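PDB 3B2N: uncharacterized protein Q99UF4 from Staphylococcus aureus, which probably serves as a LuxR-family DNA-binding response regulator whose receiver domain accepts a phosphoryl group to control transcription. Local coordinates for residues Ile8-Gln12 and Asn13-Gln17; Val20-Ile23 and Lys24-Asp28; Val114-Ile117 and Asn118-Asn122. All blocks are in the same frame, centred on the assembly; numbering follows the deposited sequence.

Contact 1. Residues Ile8-Gln12 and Asn13-Gln17; sequences IAEDQ and NMLRQ
Arg16 reaches back from the first turn of helix 13-26 to the loop just beyond strand 4-9, where its NH1 donates to Glu10 O at 2.9 Å, 25° out of the guanidinium plane. In one of two modelled conformers of Asn13, OD1 lies in the guanidinium plane and is gripped end-on by the same NH1 together with NH2; the NH1 bond uses a lone pair in the carbonyl plane, at 3.0 Å, whereas NH2 comes from above that plane. Arg16 NE is engaged too, in a salt bridge with Asp34. The turn joins strand to helix in the first beta-alpha-beta unit of a CheY-like receiver domain, the region that in relatives carries the acidic phosphorylation pocket; here Asp11 N donates to Asp56 OD2. Glu10, its chain bent at chi2 (68°), presents OE2 to Gln12 N at 2.7 Å, met on the anti side and tilted out of the carboxylate plane, while OE1 pairs with Lys106. Glu10 CG lies against Arg16 CB, and Leu15 CD2 sits 3.9 Å from Glu10 CD. Gln12 is the N-cap: its extended chain brings OE1 to Leu15 N, a weak capping bond of 3.2 Å, and the backbone O of Gln12 accepts from Arg16 N at 2.9 Å.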
loop_
_atom_site.group_PDB
_atom_site.type_symbol
_atom_site.label_atom_id
_atom_site.label_comp_id
_atom_site.label_asym_id
_atom_site.label_seq_id
_atom_site.Cartn_x
_atom_site.Cartn_y
_atom_site.Cartn_z
ATOM N N ILE A 8 -5.323 0.529 -3.219
ATOM C CA ILE A 8 -4.279 -0.433 -3.531
ATOM C C ILE A 8 -3.591 -0.005 -4.779
ATOM O O ILE A 8 -4.249 0.218 -5.809
ATOM C CB ILE A 8 -4.813 -1.852 -3.751
ATOM C CG1 ILE A 8 -5.514 -2.319 -2.459
ATOM C CG2 ILE A 8 -3.602 -2.812 -4.199
ATOM C CD1 ILE A 8 -6.300 -3.597 -2.611
ATOM N N ALA A 9 -2.279 0.180 -4.700
ATOM C CA ALA A 9 -1.578 0.536 -5.936
ATOM C C ALA A 9 -0.573 -0.605 -6.149
ATOM O O ALA A 9 0.338 -0.811 -5.325
ATOM C CB ALA A 9 -0.858 1.910 -5.789
ATOM N N GLU A 10 -0.716 -1.336 -7.237
ATOM C CA GLU A 10 0.137 -2.482 -7.505
ATOM C C GLU A 10 0.415 -2.646 -9.019
ATOM O O GLU A 10 -0.494 -2.555 -9.868
ATOM C CB GLU A 10 -0.486 -3.752 -6.876
ATOM C CG GLU A 10 -0.092 -5.108 -7.581
ATOM C CD GLU A 10 1.405 -5.461 -7.394
ATOM O OE1 GLU A 10 1.963 -5.230 -6.288
ATOM O OE2 GLU A 10 2.036 -5.926 -8.370
ATOM N N ASP A 11 1.672 -2.878 -9.361
ATOM C CA ASP A 11 2.052 -2.844 -10.761
ATOM C C ASP A 11 1.421 -4.003 -11.522
ATOM O O ASP A 11 0.996 -3.845 -12.624
ATOM C CB ASP A 11 3.569 -2.937 -10.886
ATOM C CG ASP A 11 4.029 -2.768 -12.322
ATOM O OD1 ASP A 11 4.505 -3.746 -12.892
ATOM O OD2 ASP A 11 3.829 -1.691 -12.917
ATOM N N GLN A 12 1.301 -5.174 -10.904
ATOM C CA GLN A 12 0.915 -6.298 -11.696
ATOM C C GLN A 12 -0.616 -6.448 -11.603
ATOM O O GLN A 12 -1.165 -6.592 -10.503
ATOM C CB GLN A 12 1.638 -7.553 -11.190
ATOM C CG GLN A 12 1.294 -8.799 -11.980
ATOM C CD GLN A 12 1.701 -9.994 -11.210
ATOM O OE1 GLN A 12 0.887 -10.557 -10.494
ATOM N NE2 GLN A 12 2.968 -10.391 -11.325
ATOM N N ASN A 13 -1.297 -6.436 -12.747
ATOM C CA ASN A 13 -2.761 -6.548 -12.782
ATOM C C ASN A 13 -3.288 -7.841 -12.089
ATOM O O ASN A 13 -4.209 -7.789 -11.282
ATOM C CB ASN A 13 -3.267 -6.466 -14.247
ATOM C CG ASN A 13 -2.944 -5.108 -14.958
ATOM O OD1 ASN A 13 -2.693 -4.060 -14.323
ATOM N ND2 ASN A 13 -2.976 -5.138 -16.297
ATOM N N MET A 14 -2.723 -8.996 -12.431
ATOM C CA MET A 14 -3.227 -10.249 -11.839
ATOM C C MET A 14 -3.241 -10.178 -10.293
ATOM O O MET A 14 -4.289 -10.453 -9.654
ATOM C CB MET A 14 -2.470 -11.491 -12.354
ATOM C CG MET A 14 -3.150 -12.830 -11.920
ATOM S SD MET A 14 -2.461 -14.381 -12.582
ATOM C CE MET A 14 -3.109 -14.272 -14.258
ATOM N N LEU A 15 -2.111 -9.784 -9.693
ATOM C CA LEU A 15 -2.030 -9.738 -8.244
ATOM C C LEU A 15 -2.910 -8.596 -7.706
ATOM O O LEU A 15 -3.586 -8.751 -6.660
ATOM C CB LEU A 15 -0.568 -9.552 -7.750
ATOM C CG LEU A 15 -0.377 -9.325 -6.227
ATOM C CD1 LEU A 15 -0.866 -10.582 -5.485
ATOM C CD2 LEU A 15 1.117 -9.106 -5.972
ATOM N N ARG A 16 -2.929 -7.451 -8.419
ATOM C CA ARG A 16 -3.694 -6.337 -7.938
ATOM C C ARG A 16 -5.218 -6.722 -7.819
ATOM O O ARG A 16 -5.850 -6.477 -6.809
ATOM C CB ARG A 16 -3.576 -5.120 -8.862
ATOM C CG ARG A 16 -4.272 -3.896 -8.217
ATOM C CD ARG A 16 -4.007 -2.537 -8.862
ATOM N NE ARG A 16 -4.685 -2.426 -10.139
ATOM C CZ ARG A 16 -4.128 -2.723 -11.312
ATOM N NH1 ARG A 16 -2.833 -3.163 -11.416
ATOM N NH2 ARG A 16 -4.870 -2.562 -12.396
ATOM N N GLN A 17 -5.786 -7.264 -8.885
ATOM C CA GLN A 17 -7.179 -7.670 -8.846
ATOM C C GLN A 17 -7.403 -8.737 -7.773
ATOM O O GLN A 17 -8.434 -8.739 -7.125
ATOM C CB GLN A 17 -7.661 -8.187 -10.225
ATOM C CG GLN A 17 -7.674 -7.114 -11.337
ATOM C CD GLN A 17 -7.887 -5.665 -10.824
ATOM O OE1 GLN A 17 -8.924 -5.332 -10.172
ATOM N NE2 GLN A 17 -6.909 -4.800 -11.124
#

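Contact 2. Residues Val20-Ile23 and Lys24-Asp28. With NA (sodium ion), chain B.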
loop_
_atom_site.group_PDB
_atom_site.type_symbol
_atom_site.label_atom_id
_atom_site.label_comp_id
_atom_site.label_asym_id
_atom_site.label_seq_id
_atom_site.Cartn_x
_atom_site.Cartn_y
_atom_site.Cartn_z
ATOM N N VAL A 20 -7.593 -6.892 -4.401
ATOM C CA VAL A 20 -8.855 -6.158 -4.285
ATOM C C VAL A 20 -9.920 -7.131 -3.835
ATOM O O VAL A 20 -10.629 -6.846 -2.866
ATOM C CB VAL A 20 -9.276 -5.528 -5.610
ATOM C CG1 VAL A 20 -10.804 -5.108 -5.600
ATOM C CG2 VAL A 20 -8.353 -4.387 -6.018
ATOM N N GLN A 21 -9.997 -8.302 -4.484
ATOM C CA GLN A 21 -11.047 -9.266 -4.098
ATOM C C GLN A 21 -10.803 -9.964 -2.775
ATOM O O GLN A 21 -11.747 -10.119 -1.964
ATOM C CB GLN A 21 -11.322 -10.284 -5.211
ATOM C CG GLN A 21 -11.907 -9.577 -6.456
ATOM C CD GLN A 21 -12.039 -10.529 -7.630
ATOM O OE1 GLN A 21 -11.350 -11.557 -7.707
ATOM N NE2 GLN A 21 -12.961 -10.223 -8.519
ATOM N N LEU A 22 -9.564 -10.396 -2.557
ATOM C CA LEU A 22 -9.286 -11.245 -1.369
ATOM C C LEU A 22 -9.186 -10.417 -0.107
ATOM O O LEU A 22 -9.631 -10.840 0.948
ATOM C CB LEU A 22 -7.988 -12.036 -1.546
ATOM C CG LEU A 22 -8.126 -13.172 -2.559
ATOM C CD1 LEU A 22 -6.777 -13.791 -2.830
ATOM C CD2 LEU A 22 -9.097 -14.189 -1.988
ATOM N N ILE A 23 -8.586 -9.234 -0.194
ATOM C CA ILE A 23 -8.558 -8.388 0.986
ATOM C C ILE A 23 -9.959 -8.096 1.568
ATOM O O ILE A 23 -10.145 -8.141 2.789
ATOM C CB ILE A 23 -7.754 -7.085 0.759
ATOM C CG1 ILE A 23 -6.264 -7.408 0.713
ATOM C CG2 ILE A 23 -8.033 -6.089 1.920
ATOM C CD1 ILE A 23 -5.400 -6.180 0.134
ATOM N N LYS A 24 -10.937 -7.813 0.712
ATOM C CA LYS A 24 -12.299 -7.619 1.153
ATOM C C LYS A 24 -12.918 -8.873 1.797
ATOM O O LYS A 24 -13.737 -8.745 2.706
ATOM C CB LYS A 24 -13.189 -7.159 -0.002
ATOM C CG LYS A 24 -13.132 -5.657 -0.232
ATOM C CD LYS A 24 -14.103 -5.203 -1.315
ATOM C CE LYS A 24 -13.850 -5.920 -2.652
ATOM N NZ LYS A 24 -14.514 -5.152 -3.753
ATOM N N LEU A 25 -12.557 -10.060 1.317
ATOM C CA LEU A 25 -13.064 -11.314 1.893
ATOM C C LEU A 25 -12.334 -11.737 3.193
ATOM O O LEU A 25 -12.943 -12.374 4.052
ATOM C CB LEU A 25 -12.993 -12.444 0.879
ATOM C CG LEU A 25 -13.926 -12.323 -0.333
ATOM C CD1 LEU A 25 -13.596 -13.353 -1.363
ATOM C CD2 LEU A 25 -15.339 -12.449 0.053
ATOM N N HIS A 26 -11.044 -11.400 3.314
ATOM C CA HIS A 26 -10.218 -11.852 4.457
ATOM C C HIS A 26 -10.346 -10.937 5.670
ATOM O O HIS A 26 -9.880 -11.280 6.765
ATOM C CB HIS A 26 -8.727 -12.012 4.061
ATOM C CG HIS A 26 -8.413 -13.336 3.427
ATOM N ND1 HIS A 26 -8.550 -14.536 4.098
ATOM C CD2 HIS A 26 -8.021 -13.653 2.173
ATOM C CE1 HIS A 26 -8.243 -15.537 3.285
ATOM N NE2 HIS A 26 -7.897 -15.024 2.110
ATOM N N GLY A 27 -10.973 -9.783 5.489
ATOM C CA GLY A 27 -11.036 -8.799 6.569
ATOM C C GLY A 27 -12.168 -7.824 6.399
ATOM O O GLY A 27 -12.990 -7.978 5.495
ATOM N N ASP A 28 -12.217 -6.819 7.272
ATOM C CA ASP A 28 -13.315 -5.828 7.264
ATOM C C ASP A 28 -12.894 -4.518 6.593
ATOM O O ASP A 28 -12.635 -3.510 7.246
ATOM C CB ASP A 28 -13.815 -5.600 8.686
ATOM C CG ASP A 28 -14.450 -6.843 9.262
ATOM O OD1 ASP A 28 -15.191 -7.539 8.515
ATOM O OD2 ASP A 28 -14.178 -7.142 10.439
HETATM NA NA NA B . -14.904 -8.855 4.607
HETATM O O HOH W 1 -14.475 -11.020 5.818
HETATM O O HOH W 2 -15.562 -6.438 3.745
#
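Val20 and Lys24 run side by side and point the same way along the last turns of helix 13-26, the first helix of the receiver-domain fold, just before the chain turns into strand 29-35. Lys24 bends at chi3 (-57°), which brings its aliphatic CE over the backbone to 3.4 Å from Val20 O and leaves NZ beside Val20 CG1. Leu25 has CG beside its own backbone N (chi1 -67°), a setting that lays CG against Gln21 O at 3.5 Å. The imidazole of His26 approaches Leu22 obliquely, CD2 lying 3.5 Å from Leu22 O and near Leu22 CB, while beyond this turn the His26 side chain meets Glu111 and Val114 of helix 110-121. Buried Ile23 faces inward, onto Leu6 and Ile8 of strand 4-9. Of three backbone bonds, that from His26 N to Leu22 O is 2.8 Å long; Leu25 N to Gln21 O is weak, as is Gly27 N to Ile23 O at the helix end. The backbone O atoms of Lys24 and Gly27 bind a sodium ion, at 2.2 and 2.3 Å. Two waters also bind the ion, and one of them donates to Leu25 O at 2.7 Å.

Contact 3. Residues Val114-Ile117 and Asn118-Asn122; sequences VETI and NKVNN
Val114 to Asn118, Glu115 to Lys119, Thr116 to Val120 and Ile117 to Asn121 are four successive i to i+4 pairs near the C-terminal end of helix 110-121, the closing helix of the receiver domain's alternating beta-alpha fold. Backbone bonds join all four: Asn118 N to Val114 O is the straightest, with an N-H...O angle of 173°, and Asn121 N to Ile117 O spans 2.7 Å. Van der Waals contacts of side chains along the helix follow the same spacing. Val114 and Asn118 lie alongside one another, Val114 CG1 3.7 Å from Asn118 ND2, and Val120 CG2, set beside its own backbone N, rests 3.2 Å from Thr116 O. Nonpolar packing points inward: Ile117 lies on Phe29, Ile54 and Ile81 of three sheet strands, while Thr116 and Val120 both meet Ala102 of the edge strand 102-105. Among side-chain polar groups, Thr116 OG1 bonds to Glu112 O, one turn earlier, and Asn121 OD1 makes a weak bond to Thr4 OG1. The charged pair is exposed. A chi1 of -41° sets Lys119 CG 3.0 Å from Glu115 O; bends at chi2 (-92°) and chi4 then carry the chain alongside the extended Glu115, forming a long salt bridge in which Lys119 NZ stands 4.0 Å from Glu115 OE2.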
loop_
_atom_site.group_PDB
_atom_site.type_symbol
_atom_site.label_atom_id
_atom_site.label_comp_id
_atom_site.label_asym_id
_atom_site.label_seq_id
_atom_site.Cartn_x
_atom_site.Cartn_y
_atom_site.Cartn_z
ATOM N N VAL A 114 -3.348 -9.113 5.569
ATOM C CA VAL A 114 -4.521 -8.640 6.319
ATOM C C VAL A 114 -4.228 -8.554 7.829
ATOM O O VAL A 114 -4.524 -7.550 8.445
ATOM C CB VAL A 114 -5.823 -9.478 6.010
ATOM C CG1 VAL A 114 -6.906 -9.283 7.094
ATOM C CG2 VAL A 114 -6.357 -9.168 4.558
ATOM N N GLU A 115 -3.617 -9.575 8.407
ATOM C CA GLU A 115 -3.203 -9.486 9.820
ATOM C C GLU A 115 -2.330 -8.255 10.043
ATOM O O GLU A 115 -2.518 -7.521 11.029
ATOM C CB GLU A 115 -2.363 -10.694 10.225
ATOM C CG GLU A 115 -3.020 -12.036 10.208
ATOM C CD GLU A 115 -2.091 -13.091 10.811
ATOM O OE1 GLU A 115 -2.051 -14.245 10.292
ATOM O OE2 GLU A 115 -1.384 -12.732 11.794
ATOM N N THR A 116 -1.381 -8.022 9.120
ATOM C CA THR A 116 -0.498 -6.876 9.234
ATOM C C THR A 116 -1.228 -5.530 9.178
ATOM O O THR A 116 -0.976 -4.649 9.993
ATOM C CB THR A 116 0.631 -6.934 8.188
ATOM O OG1 THR A 116 1.394 -8.144 8.405
ATOM C CG2 THR A 116 1.504 -5.725 8.328
ATOM N N ILE A 117 -2.159 -5.389 8.249
ATOM C CA ILE A 117 -2.968 -4.191 8.171
ATOM C C ILE A 117 -3.745 -3.996 9.487
ATOM O O ILE A 117 -3.778 -2.878 10.054
ATOM C CB ILE A 117 -3.954 -4.305 7.018
ATOM C CG1 ILE A 117 -3.222 -4.399 5.664
ATOM C CG2 ILE A 117 -4.953 -3.198 7.047
ATOM C CD1 ILE A 117 -4.135 -4.890 4.540
ATOM N N ASN A 118 -4.364 -5.072 9.975
ATOM C CA ASN A 118 -5.078 -4.984 11.240
ATOM C C ASN A 118 -4.162 -4.531 12.401
ATOM O O ASN A 118 -4.563 -3.675 13.170
ATOM C CB ASN A 118 -5.785 -6.300 11.591
ATOM C CG ASN A 118 -6.991 -6.559 10.713
ATOM O OD1 ASN A 118 -7.654 -5.631 10.251
ATOM N ND2 ASN A 118 -7.283 -7.823 10.482
ATOM N N LYS A 119 -2.961 -5.101 12.522
ATOM C CA LYS A 119 -2.027 -4.690 13.590
ATOM C C LYS A 119 -1.690 -3.230 13.403
ATOM O O LYS A 119 -1.726 -2.470 14.344
ATOM C CB LYS A 119 -0.707 -5.473 13.609
ATOM C CG LYS A 119 -0.799 -6.958 13.371
ATOM C CD LYS A 119 -0.925 -7.774 14.631
ATOM C CE LYS A 119 -0.417 -9.196 14.370
ATOM N NZ LYS A 119 -1.360 -10.236 14.895
ATOM N N VAL A 120 -1.377 -2.840 12.182
ATOM C CA VAL A 120 -1.024 -1.459 11.903
ATOM C C VAL A 120 -2.188 -0.502 12.230
ATOM O O VAL A 120 -1.990 0.548 12.830
ATOM C CB VAL A 120 -0.544 -1.302 10.426
ATOM C CG1 VAL A 120 -0.484 0.122 10.020
ATOM C CG2 VAL A 120 0.805 -1.946 10.232
ATOM N N ASN A 121 -3.401 -0.866 11.839
ATOM C CA ASN A 121 -4.548 0.029 12.024
ATOM C C ASN A 121 -5.119 0.080 13.470
ATOM O O ASN A 121 -5.987 0.896 13.766
ATOM C CB ASN A 121 -5.631 -0.212 10.941
ATOM C CG ASN A 121 -6.514 1.017 10.707
ATOM O OD1 ASN A 121 -7.747 0.924 10.704
ATOM N ND2 ASN A 121 -5.888 2.178 10.548
ATOM N N ASN A 122 -4.590 -0.755 14.369
ATOM C CA ASN A 122 -4.996 -0.753 15.792
ATOM C C ASN A 122 -4.114 0.113 16.717
ATOM O O ASN A 122 -2.903 -0.118 16.856
ATOM C CB ASN A 122 -5.094 -2.188 16.348
ATOM C CG ASN A 122 -6.187 -3.029 15.663
ATOM O OD1 ASN A 122 -6.273 -4.240 15.889
ATOM N ND2 ASN A 122 -7.014 -2.395 14.821
#

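Contacts 1 and 2 use the two ends of helix 13-26, their centres 14 Å apart, and are joined where Ile8 CD1 of the strand meets Ile23 CD1 at 3.9 Å. Contact 3 lies on the neighbouring helix 110-121 and touches contact 2 directly, Val114 CG1 lying 3.6 Å from His26 O; contacts 1 and 3 do not touch, their nearest atoms being about 8 Å apart. The sodium ion belongs to contact 2, about 8 Å from the Val114 side chain and about 12 Å from that of Ile8, whereas Glu10 and Asp11 of contact 1 lie by Asp56.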